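Local coordinates for protein thymidylate synthase ThyX (PDB 4P5A) that probably catalyses the flavin-dependent reductive methylation of UMP and dUMP, taking the methyl group from methylenetetrahydrofolate and working as a homotetramer, at residues B[21-26]-B[224-229]; B[52-57]-B[232-237]; B[104-109]-B[171-176]; B[194-199]-B[208-213]. One frame throughout, in Å; residues are numbered along the deposited sequence. Where two conformers were deposited one is given.

How the interactions relate
Interactions 1 and 2 lie about 11 Å apart, centre to centre, and share helix 225-233: its start meets helix 23-30 and its end meets helix 48-58, and their segments alternate along the chain. Interaction 4, on helix 207-223 just before, is nested inside both closures. It touches interaction 2 through a probable hydrogen bond from Arg236 NH2 to Thr194 OG1. Interaction 3 closes earlier in the chain and sits beyond the chain's centre, about 34 Å from interaction 1, yet reaches interaction 4 through Tyr107 OH and Glu208 OE1. The C-terminal helices thus connect the chain's early helices with the strand region, around pockets that hold FAD and the nucleotide.

Interaction 1 of 4, residues B[21-26]-B[224-229]; sequences ASDLAV and MPVTHE
Asp23, right after the N-cap Ser22, holds CG beside its backbone N and anti to the carbonyl carbon (chi1 -65°), which carries the carboxylate across to Val226 and Thr227; Thr227 places OG1 in the same position (chi1 -61°), next to its own N-H. The two oxygens divide the work. OD1 accepts from Val226 N at 2.8 Å in a fairly straight bond (163° at the hydrogen), on its syn side though somewhat out of the carboxylate plane. OD2 takes two donors: Thr227 N at 2.9 Å comes from above that plane, and Thr227 OG1 donates at 2.8 Å almost in line with the C-O bond. Pro225 lacks an N-H and suits the opening turn of helix 225-233; its CD lies 3.2 Å from Asp23 OD1.

The apolar part of the contact is made by Met224, which bends at chi3 so that CE rests 3.6 Å from Val26 CG2, while its SD lies 3.8 Å from Ala21 CB. Ser22 caps its own helix, its OG accepting from Ala25 N. Ile53 of helix 48-58 packs on Asp23, Val226 and Thr227.

An aspartate beside the start of one helix thus supplies acceptors to first-turn amides of another, and three donors together with the positive helix end would be expected to favour its ionised form.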
# COMPACT_ATOMS: atom_id res chain seq x y z
N ALA B 21 20.33 -3.14 -5.99
CA ALA B 21 19.75 -2.04 -6.80
C ALA B 21 20.75 -1.54 -7.77
O ALA B 21 21.96 -1.31 -7.41
CB ALA B 21 19.37 -0.89 -5.92
N SER B 22 20.30 -1.40 -9.01
CA SER B 22 21.21 -0.88 -10.05
C SER B 22 20.35 -0.30 -11.16
O SER B 22 19.16 -0.61 -11.28
CB SER B 22 22.03 -2.06 -10.62
OG SER B 22 21.16 -2.96 -11.34
N ASP B 23 20.97 0.54 -12.03
CA ASP B 23 20.21 1.01 -13.13
C ASP B 23 19.80 -0.06 -14.09
O ASP B 23 18.74 -0.02 -14.67
CB ASP B 23 21.08 2.06 -13.90
CG ASP B 23 21.39 3.36 -13.04
OD1 ASP B 23 22.57 3.80 -12.97
OD2 ASP B 23 20.44 3.95 -12.39
N LEU B 24 20.67 -1.06 -14.26
CA LEU B 24 20.32 -2.18 -15.12
C LEU B 24 19.04 -2.89 -14.67
O LEU B 24 18.27 -3.34 -15.52
CB LEU B 24 21.47 -3.16 -15.11
CG LEU B 24 21.06 -4.47 -15.79
CD1 LEU B 24 21.03 -4.39 -17.36
CD2 LEU B 24 21.90 -5.67 -15.23
N ALA B 25 18.80 -2.94 -13.37
CA ALA B 25 17.56 -3.62 -12.88
C ALA B 25 16.31 -2.90 -13.39
O ALA B 25 15.24 -3.52 -13.59
CB ALA B 25 17.60 -3.67 -11.27
N VAL B 26 16.40 -1.58 -13.56
CA VAL B 26 15.25 -0.83 -14.09
C VAL B 26 15.00 -1.12 -15.54
O VAL B 26 13.87 -1.26 -15.95
CB VAL B 26 15.53 0.67 -13.98
CG1 VAL B 26 14.27 1.58 -14.46
CG2 VAL B 26 15.87 1.00 -12.57
N MET B 224 22.81 3.75 -8.14
CA MET B 224 22.00 3.95 -9.33
C MET B 224 22.26 5.33 -9.87
O MET B 224 21.39 6.19 -9.87
CB MET B 224 20.51 3.84 -8.93
CG MET B 224 20.18 2.32 -8.42
SD MET B 224 18.37 2.11 -8.06
CE MET B 224 17.53 2.21 -9.66
N PRO B 225 23.46 5.53 -10.37
CA PRO B 225 23.83 6.89 -10.79
C PRO B 225 23.04 7.44 -11.96
O PRO B 225 22.76 8.69 -11.92
CB PRO B 225 25.33 6.77 -11.15
CG PRO B 225 25.52 5.28 -11.53
CD PRO B 225 24.53 4.54 -10.59
N VAL B 226 22.62 6.63 -12.91
CA VAL B 226 21.90 7.23 -14.05
C VAL B 226 20.49 7.64 -13.57
O VAL B 226 19.97 8.68 -14.00
CB VAL B 226 21.79 6.15 -15.18
CG1 VAL B 226 20.90 6.63 -16.37
CG2 VAL B 226 23.23 5.72 -15.65
N THR B 227 19.86 6.76 -12.79
CA THR B 227 18.56 7.11 -12.20
C THR B 227 18.65 8.40 -11.37
O THR B 227 17.73 9.29 -11.42
CB THR B 227 18.00 5.91 -11.35
OG1 THR B 227 17.83 4.83 -12.23
CG2 THR B 227 16.53 6.30 -10.84
N HIS B 228 19.65 8.46 -10.48
CA HIS B 228 19.82 9.61 -9.65
C HIS B 228 20.00 10.89 -10.50
O HIS B 228 19.36 11.95 -10.23
CB HIS B 228 20.98 9.37 -8.72
CG HIS B 228 21.29 10.56 -7.90
ND1 HIS B 228 22.19 11.49 -8.34
CD2 HIS B 228 20.67 11.12 -6.81
CE1 HIS B 228 22.29 12.47 -7.43
NE2 HIS B 228 21.36 12.28 -6.51
N GLU B 229 20.81 10.80 -11.59
CA GLU B 229 20.93 11.98 -12.46
C GLU B 229 19.64 12.36 -13.10
O GLU B 229 19.29 13.59 -13.14
CB GLU B 229 21.97 11.79 -13.59
CG GLU B 229 23.33 11.71 -13.01
CD GLU B 229 23.87 13.00 -12.43
OE1 GLU B 229 24.24 13.88 -13.28
OE2 GLU B 229 23.99 13.11 -11.15

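Interaction 2 of 4, residues B[52-57]-B[232-237]; sequences LIRYLM and TAFGRV
Arg54 lays its guanidinium against the end of the Phe234 ring without stacking flat on it: the two planes are 40° apart, and Phe234 CZ stands over one face of the guanidinium, displaced toward its rim. The approach is still close, with Arg54 NH1 3.8 Å from Phe234 CZ. At the guanidinium edge, Ala233 CB comes within 3.8 Å of Arg54 NH2, a place where a small side chain fits readily. A bend at chi3 (52°) turns the guanidinium back toward the ring. Nearer the backbone, Arg54 CB lies 3.9 Å from Phe234 CE2.

Farther along the same ring, Met57 CG packs obliquely at 3.7 Å from Phe234 CD2. Methionine, flexible and unbranched, turns at chi2 and chi3 after this touch, so SD leads on toward the backbone of Val237. The two segments make no direct hydrogen bond; a water joins them instead, donating to Met57 O at 2.8 Å and to Val237 O at 3.2 Å.

Phe234 is the first residue to leave helical backbone angles, and its side chain points at helix 48-58. Gly235, with phi at 99°, is the C-prime residue of a Schellman motif in which Gly235 N bonds to Thr232 O and Arg236 N to Phe231 O. The contact therefore sets the Schellman-capped C-terminal end of helix 225-233 against one flank of helix 48-58, whose Ile53 packs on the body of that helix while Leu52 and Leu56 pack on helix 23-30; Val237 also meets Tyr201 of a second subunit.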
# COMPACT_ATOMS: atom_id res chain seq x y z
N LEU B 52 16.62 5.31 -21.89
CA LEU B 52 15.41 4.68 -21.44
C LEU B 52 14.98 5.26 -20.05
O LEU B 52 13.79 5.56 -19.82
CB LEU B 52 15.69 3.21 -21.31
CG LEU B 52 14.43 2.30 -21.10
CD1 LEU B 52 14.74 1.07 -20.34
CD2 LEU B 52 13.01 2.76 -21.34
N ILE B 53 15.95 5.46 -19.20
CA ILE B 53 15.63 5.92 -17.83
C ILE B 53 15.08 7.32 -17.92
O ILE B 53 14.17 7.63 -17.18
CB ILE B 53 16.85 5.79 -16.93
CG1 ILE B 53 16.95 4.25 -16.57
CG2 ILE B 53 16.80 6.67 -15.65
CD1 ILE B 53 18.21 3.82 -15.82
N ARG B 54 15.66 8.16 -18.77
CA ARG B 54 15.11 9.55 -18.91
C ARG B 54 13.71 9.54 -19.46
O ARG B 54 12.87 10.27 -18.93
CB ARG B 54 16.05 10.42 -19.72
CG ARG B 54 17.40 10.71 -18.98
CD ARG B 54 18.37 11.48 -19.95
NE ARG B 54 17.80 12.70 -20.59
CZ ARG B 54 17.74 13.92 -20.04
NH1 ARG B 54 17.27 14.98 -20.78
NH2 ARG B 54 18.17 14.13 -18.78
N TYR B 55 13.42 8.66 -20.39
CA TYR B 55 12.10 8.49 -20.93
C TYR B 55 11.13 8.04 -19.83
O TYR B 55 10.03 8.62 -19.65
CB TYR B 55 12.10 7.48 -22.08
CG TYR B 55 10.68 7.05 -22.45
CD1 TYR B 55 9.83 7.89 -23.21
CD2 TYR B 55 10.20 5.83 -22.03
CE1 TYR B 55 8.48 7.46 -23.52
CE2 TYR B 55 8.89 5.39 -22.31
CZ TYR B 55 8.03 6.20 -23.04
OH TYR B 55 6.74 5.71 -23.28
N LEU B 56 11.54 7.04 -19.05
CA LEU B 56 10.58 6.63 -18.00
C LEU B 56 10.36 7.73 -17.01
O LEU B 56 9.24 7.83 -16.47
CB LEU B 56 11.12 5.40 -17.19
CG LEU B 56 11.39 4.18 -18.07
CD1 LEU B 56 12.29 3.18 -17.37
CD2 LEU B 56 10.10 3.50 -18.57
N MET B 57 11.40 8.50 -16.68
CA MET B 57 11.32 9.52 -15.60
C MET B 57 10.39 10.56 -16.08
O MET B 57 9.54 11.03 -15.30
CB MET B 57 12.73 10.11 -15.32
CG MET B 57 13.02 11.03 -14.08
SD MET B 57 12.63 10.22 -12.53
CE MET B 57 14.02 8.99 -12.47
N THR B 232 17.08 14.12 -10.69
CA THR B 232 17.33 15.56 -10.48
C THR B 232 17.08 16.37 -11.74
O THR B 232 16.47 17.46 -11.65
CB THR B 232 18.72 15.78 -9.88
OG1 THR B 232 18.65 15.41 -8.50
CG2 THR B 232 19.12 17.28 -9.83
N ALA B 233 17.38 15.81 -12.87
CA ALA B 233 17.18 16.52 -14.19
C ALA B 233 15.72 16.84 -14.41
O ALA B 233 15.40 17.90 -15.06
CB ALA B 233 17.64 15.67 -15.32
N PHE B 234 14.84 15.95 -13.95
CA PHE B 234 13.42 16.20 -14.16
C PHE B 234 12.63 16.87 -13.04
O PHE B 234 11.38 16.82 -13.03
CB PHE B 234 12.76 14.95 -14.67
CG PHE B 234 13.20 14.65 -16.13
CD1 PHE B 234 12.74 15.48 -17.21
CD2 PHE B 234 14.17 13.68 -16.37
CE1 PHE B 234 13.16 15.27 -18.54
CE2 PHE B 234 14.56 13.38 -17.68
CZ PHE B 234 14.11 14.20 -18.78
N GLY B 235 13.36 17.49 -12.10
CA GLY B 235 12.71 18.33 -11.09
C GLY B 235 12.50 17.64 -9.76
O GLY B 235 11.79 18.18 -8.94
N ARG B 236 13.07 16.44 -9.59
CA ARG B 236 13.07 15.73 -8.24
C ARG B 236 11.67 15.31 -7.87
O ARG B 236 11.28 15.42 -6.66
CB ARG B 236 13.73 16.54 -7.11
CG ARG B 236 15.24 16.84 -7.42
CD ARG B 236 15.94 17.64 -6.29
NE ARG B 236 15.93 16.97 -4.98
CZ ARG B 236 16.78 15.99 -4.65
NH1 ARG B 236 17.73 15.50 -5.52
NH2 ARG B 236 16.69 15.50 -3.45
N VAL B 237 10.96 14.81 -8.88
CA VAL B 237 9.58 14.29 -8.75
C VAL B 237 9.68 12.78 -8.98
O VAL B 237 10.32 12.37 -9.97
CB VAL B 237 8.65 14.92 -9.80
CG1 VAL B 237 7.28 14.32 -9.60
CG2 VAL B 237 8.61 16.43 -9.60
O HOH W 1 9.03 12.26 -12.88

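Interaction 3 of 4, residues B[104-109]-B[171-176]; sequences AAFYVP and VSTYSV
Tyr174 turns the edge of its ring, CD2 and CE2, to the backbone from Ala105 to Tyr107. Its CE2 sits 3.5 Å from Phe106 C, and its CD2 is 4.0 Å from Ala105 CB. Farther out, Tyr174 OH comes to the edge of the Tyr107 ring, in its plane and 3.4 Å from CD2; the hydroxyl itself is hydrogen-bonded to Asp11 O. With CG anti to the backbone N (chi1 174°), the Tyr107 ring is led past Tyr174 OH and carries its own OH on to Glu208 OE1.

Two backbone bonds hold the crossing. Tyr174 N donates to Ala105 O at 3.1 Å, nearly straight at 173°, and Tyr107 N donates to Ser172 O at 2.9 Å. They flank Phe106 and Thr173, whose backbones form a single isolated beta bridge. Strand 105-107 and the start of strand 174-181 run at 106° to each other, so the pairing does not go on into a sheet; strand 105-107 pairs instead with strand 7-9, while strand 174-181 belongs to the four-stranded antiparallel sheet.

The Phe106 ring and the Thr173 side chain run alongside each other in the same direction. Thr173 OG1 meets the ring at its edge, 3.4 Å from Phe106 CE2, and is hydrogen-bonded to Pro170 O. The aromatic ring of Phe106 also meets Tyr145 of helix 131-157.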
# COMPACT_ATOMS: atom_id res chain seq x y z
N ALA B 104 21.00 6.42 27.21
CA ALA B 104 20.85 7.80 27.62
C ALA B 104 21.43 8.73 26.56
O ALA B 104 22.22 9.58 26.86
CB ALA B 104 21.55 8.05 29.00
N ALA B 105 20.98 8.59 25.31
CA ALA B 105 21.50 9.46 24.25
C ALA B 105 20.37 10.27 23.75
O ALA B 105 19.26 9.70 23.44
CB ALA B 105 22.13 8.69 23.14
N PHE B 106 20.58 11.58 23.64
CA PHE B 106 19.47 12.55 23.38
C PHE B 106 19.99 13.53 22.36
O PHE B 106 21.18 13.94 22.39
CB PHE B 106 19.00 13.32 24.66
CG PHE B 106 18.55 12.44 25.72
CD1 PHE B 106 19.42 12.03 26.70
CD2 PHE B 106 17.25 11.89 25.66
CE1 PHE B 106 19.05 11.12 27.66
CE2 PHE B 106 16.83 10.93 26.65
CZ PHE B 106 17.73 10.59 27.66
N TYR B 107 19.12 13.93 21.42
CA TYR B 107 19.54 14.83 20.38
C TYR B 107 19.42 16.34 20.79
O TYR B 107 18.41 16.78 21.35
CB TYR B 107 18.63 14.63 19.09
CG TYR B 107 18.89 15.62 17.98
CD1 TYR B 107 18.05 16.76 17.81
CD2 TYR B 107 19.98 15.46 17.09
CE1 TYR B 107 18.30 17.69 16.82
CE2 TYR B 107 20.23 16.39 16.07
CZ TYR B 107 19.42 17.49 15.95
OH TYR B 107 19.62 18.43 14.95
N VAL B 108 20.45 17.10 20.41
CA VAL B 108 20.34 18.58 20.49
C VAL B 108 20.92 19.09 19.19
O VAL B 108 21.88 18.52 18.69
CB VAL B 108 21.17 19.17 21.78
CG1 VAL B 108 20.55 18.73 23.08
CG2 VAL B 108 22.61 18.77 21.68
N PRO B 109 20.39 20.18 18.67
CA PRO B 109 20.90 20.67 17.38
C PRO B 109 22.34 21.16 17.50
O PRO B 109 22.71 21.66 18.57
CB PRO B 109 19.94 21.80 17.02
CG PRO B 109 19.05 22.08 18.30
CD PRO B 109 19.28 20.94 19.26
N VAL B 171 10.98 13.32 23.17
CA VAL B 171 10.96 12.92 21.75
C VAL B 171 12.32 13.09 21.08
O VAL B 171 12.53 12.66 19.90
CB VAL B 171 9.88 13.66 20.96
CG1 VAL B 171 8.42 13.32 21.46
CG2 VAL B 171 10.14 15.16 20.99
N SER B 172 13.29 13.66 21.80
CA SER B 172 14.65 13.76 21.33
C SER B 172 15.51 12.54 21.59
O SER B 172 16.67 12.49 21.20
CB SER B 172 15.31 14.98 22.01
OG SER B 172 15.33 14.66 23.44
N THR B 173 14.95 11.56 22.33
CA THR B 173 15.65 10.34 22.65
C THR B 173 16.04 9.61 21.32
O THR B 173 15.21 9.51 20.45
CB THR B 173 14.68 9.37 23.41
OG1 THR B 173 14.29 10.04 24.64
CG2 THR B 173 15.45 8.11 23.82
N TYR B 174 17.27 9.13 21.20
CA TYR B 174 17.68 8.43 19.95
C TYR B 174 17.03 7.05 19.88
O TYR B 174 16.88 6.35 20.95
CB TYR B 174 19.19 8.26 19.94
CG TYR B 174 19.88 9.44 19.31
CD1 TYR B 174 20.08 9.52 17.95
CD2 TYR B 174 20.32 10.52 20.12
CE1 TYR B 174 20.74 10.65 17.38
CE2 TYR B 174 21.01 11.59 19.59
CZ TYR B 174 21.23 11.63 18.22
OH TYR B 174 21.92 12.66 17.63
N SER B 175 16.63 6.69 18.65
CA SER B 175 16.20 5.36 18.37
C SER B 175 16.99 4.86 17.14
O SER B 175 17.78 5.60 16.56
CB SER B 175 14.66 5.42 18.14
OG SER B 175 14.14 4.06 18.19
N VAL B 176 16.86 3.57 16.83
CA VAL B 176 17.61 2.97 15.78
C VAL B 176 16.67 2.04 15.06
O VAL B 176 15.86 1.38 15.74
CB VAL B 176 18.86 2.23 16.31
CG1 VAL B 176 18.56 1.11 17.23
CG2 VAL B 176 19.72 1.77 15.18

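Interaction 4 of 4, residues B[194-199]-B[208-213]; sequences THRPDA and EIEMVA
A buried polar contact fastens the connection between two helices of the ThyX fold: Glu210, on helix 207-223, reaches into the loop that follows helix 183-193 and grips His195 and Arg196. Glutamate suits the place by its length. With CG anti to the backbone N (chi1 -175°) and the chain extended beyond, it delivers OE1 to the loop. His195 N donates to Glu210 OE1 at 2.8 Å in a nearly straight bond (171°), though from above the carboxylate plane. Arg196 NH1 adds a salt bridge to the same oxygen at 2.9 Å, its hydrogen bond weak and bent; Arg196 has two conformers, so this second hold may not be constant. In the conformer described, NH1 also donates to His195 O at 3.1 Å, and the guanidinium lies with Thr194 CB over the centre of one face.

Charges are shared outward: Glu210 OE2 pairs with Arg207, and Arg196 NH2 with Glu214. Arg196 opens a type I beta turn that ends at Ala199. The loop directly follows Arg193, which is predicted to activate the nucleotide. Thr194 OG1 is hydrogen-bonded to Leu190 O and Arg236 NH2, while its methyl CG2 lies 3.7 Å from Ala213 CB.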
# COMPACT_ATOMS: atom_id res chain seq x y z
N THR B 194 13.51 16.54 1.20
CA THR B 194 14.65 17.46 0.98
C THR B 194 14.06 18.81 0.53
O THR B 194 13.05 18.88 -0.22
CB THR B 194 15.64 16.98 -0.03
OG1 THR B 194 14.98 16.75 -1.29
CG2 THR B 194 16.32 15.74 0.43
N HIS B 195 14.73 19.89 0.99
CA HIS B 195 14.30 21.26 0.58
C HIS B 195 15.25 21.74 -0.53
O HIS B 195 16.37 22.13 -0.24
CB HIS B 195 14.44 22.19 1.79
CG HIS B 195 14.11 23.62 1.46
ND1 HIS B 195 15.09 24.58 1.28
CD2 HIS B 195 12.93 24.24 1.24
CE1 HIS B 195 14.52 25.74 0.95
NE2 HIS B 195 13.20 25.56 0.94
N ARG B 196 14.78 21.73 -1.76
CA ARG B 196 15.59 22.07 -2.90
C ARG B 196 14.90 23.16 -3.71
O ARG B 196 13.96 22.86 -4.46
CB ARG B 196 15.84 20.85 -3.75
CG ARG B 196 16.67 19.83 -2.99
CD ARG B 196 18.10 20.34 -2.72
NE ARG B 196 18.81 19.24 -2.09
CZ ARG B 196 18.88 19.00 -0.79
NH1 ARG B 196 18.38 19.82 0.15
NH2 ARG B 196 19.53 17.95 -0.45
N PRO B 197 15.37 24.41 -3.56
CA PRO B 197 14.60 25.57 -4.11
C PRO B 197 14.41 25.58 -5.63
O PRO B 197 13.48 26.25 -6.10
CB PRO B 197 15.40 26.81 -3.64
CG PRO B 197 15.97 26.33 -2.26
CD PRO B 197 16.44 24.85 -2.61
N ASP B 198 15.31 24.87 -6.32
CA ASP B 198 15.30 24.49 -7.75
C ASP B 198 14.26 23.37 -8.19
O ASP B 198 14.00 23.20 -9.40
CB ASP B 198 16.72 23.93 -8.07
CG ASP B 198 17.22 22.74 -7.06
OD1 ASP B 198 17.36 21.50 -7.51
OD2 ASP B 198 17.50 23.04 -5.83
N ALA B 199 13.71 22.59 -7.22
CA ALA B 199 12.89 21.40 -7.55
C ALA B 199 11.56 21.81 -8.16
O ALA B 199 11.09 22.99 -7.96
CB ALA B 199 12.66 20.53 -6.27
N GLU B 208 16.17 17.83 10.43
CA GLU B 208 16.72 16.55 10.84
C GLU B 208 16.33 15.41 9.91
O GLU B 208 17.18 14.54 9.53
CB GLU B 208 16.33 16.23 12.30
CG GLU B 208 17.14 17.10 13.41
CD GLU B 208 16.65 18.56 13.52
OE1 GLU B 208 17.45 19.43 13.95
OE2 GLU B 208 15.54 18.89 13.05
N ILE B 209 15.06 15.35 9.48
CA ILE B 209 14.74 14.35 8.47
C ILE B 209 15.41 14.60 7.14
O ILE B 209 15.80 13.64 6.44
CB ILE B 209 13.16 14.11 8.33
CG1 ILE B 209 12.86 12.90 7.40
CG2 ILE B 209 12.53 15.37 7.71
CD1 ILE B 209 13.34 11.57 8.08
N GLU B 210 15.69 15.87 6.89
CA GLU B 210 16.42 16.20 5.66
C GLU B 210 17.84 15.63 5.76
O GLU B 210 18.38 15.21 4.75
CB GLU B 210 16.46 17.70 5.42
CG GLU B 210 17.14 18.03 4.06
CD GLU B 210 17.13 19.54 3.79
OE1 GLU B 210 16.93 19.83 2.64
OE2 GLU B 210 17.41 20.40 4.71
N MET B 211 18.47 15.68 6.94
CA MET B 211 19.79 15.03 7.10
C MET B 211 19.78 13.54 6.83
O MET B 211 20.72 13.00 6.24
CB MET B 211 20.33 15.31 8.50
CG MET B 211 20.53 16.85 8.74
SD MET B 211 20.79 17.13 10.52
CE MET B 211 22.31 16.22 10.82
N VAL B 212 18.72 12.87 7.26
CA VAL B 212 18.54 11.44 6.92
C VAL B 212 18.47 11.32 5.44
O VAL B 212 19.17 10.42 4.82
CB VAL B 212 17.23 10.88 7.58
CG1 VAL B 212 16.93 9.42 7.06
CG2 VAL B 212 17.34 10.91 9.16
N ALA B 213 17.54 12.09 4.82
CA ALA B 213 17.31 11.98 3.38
C ALA B 213 18.62 12.23 2.59
O ALA B 213 18.85 11.55 1.59
CB ALA B 213 16.27 13.01 2.93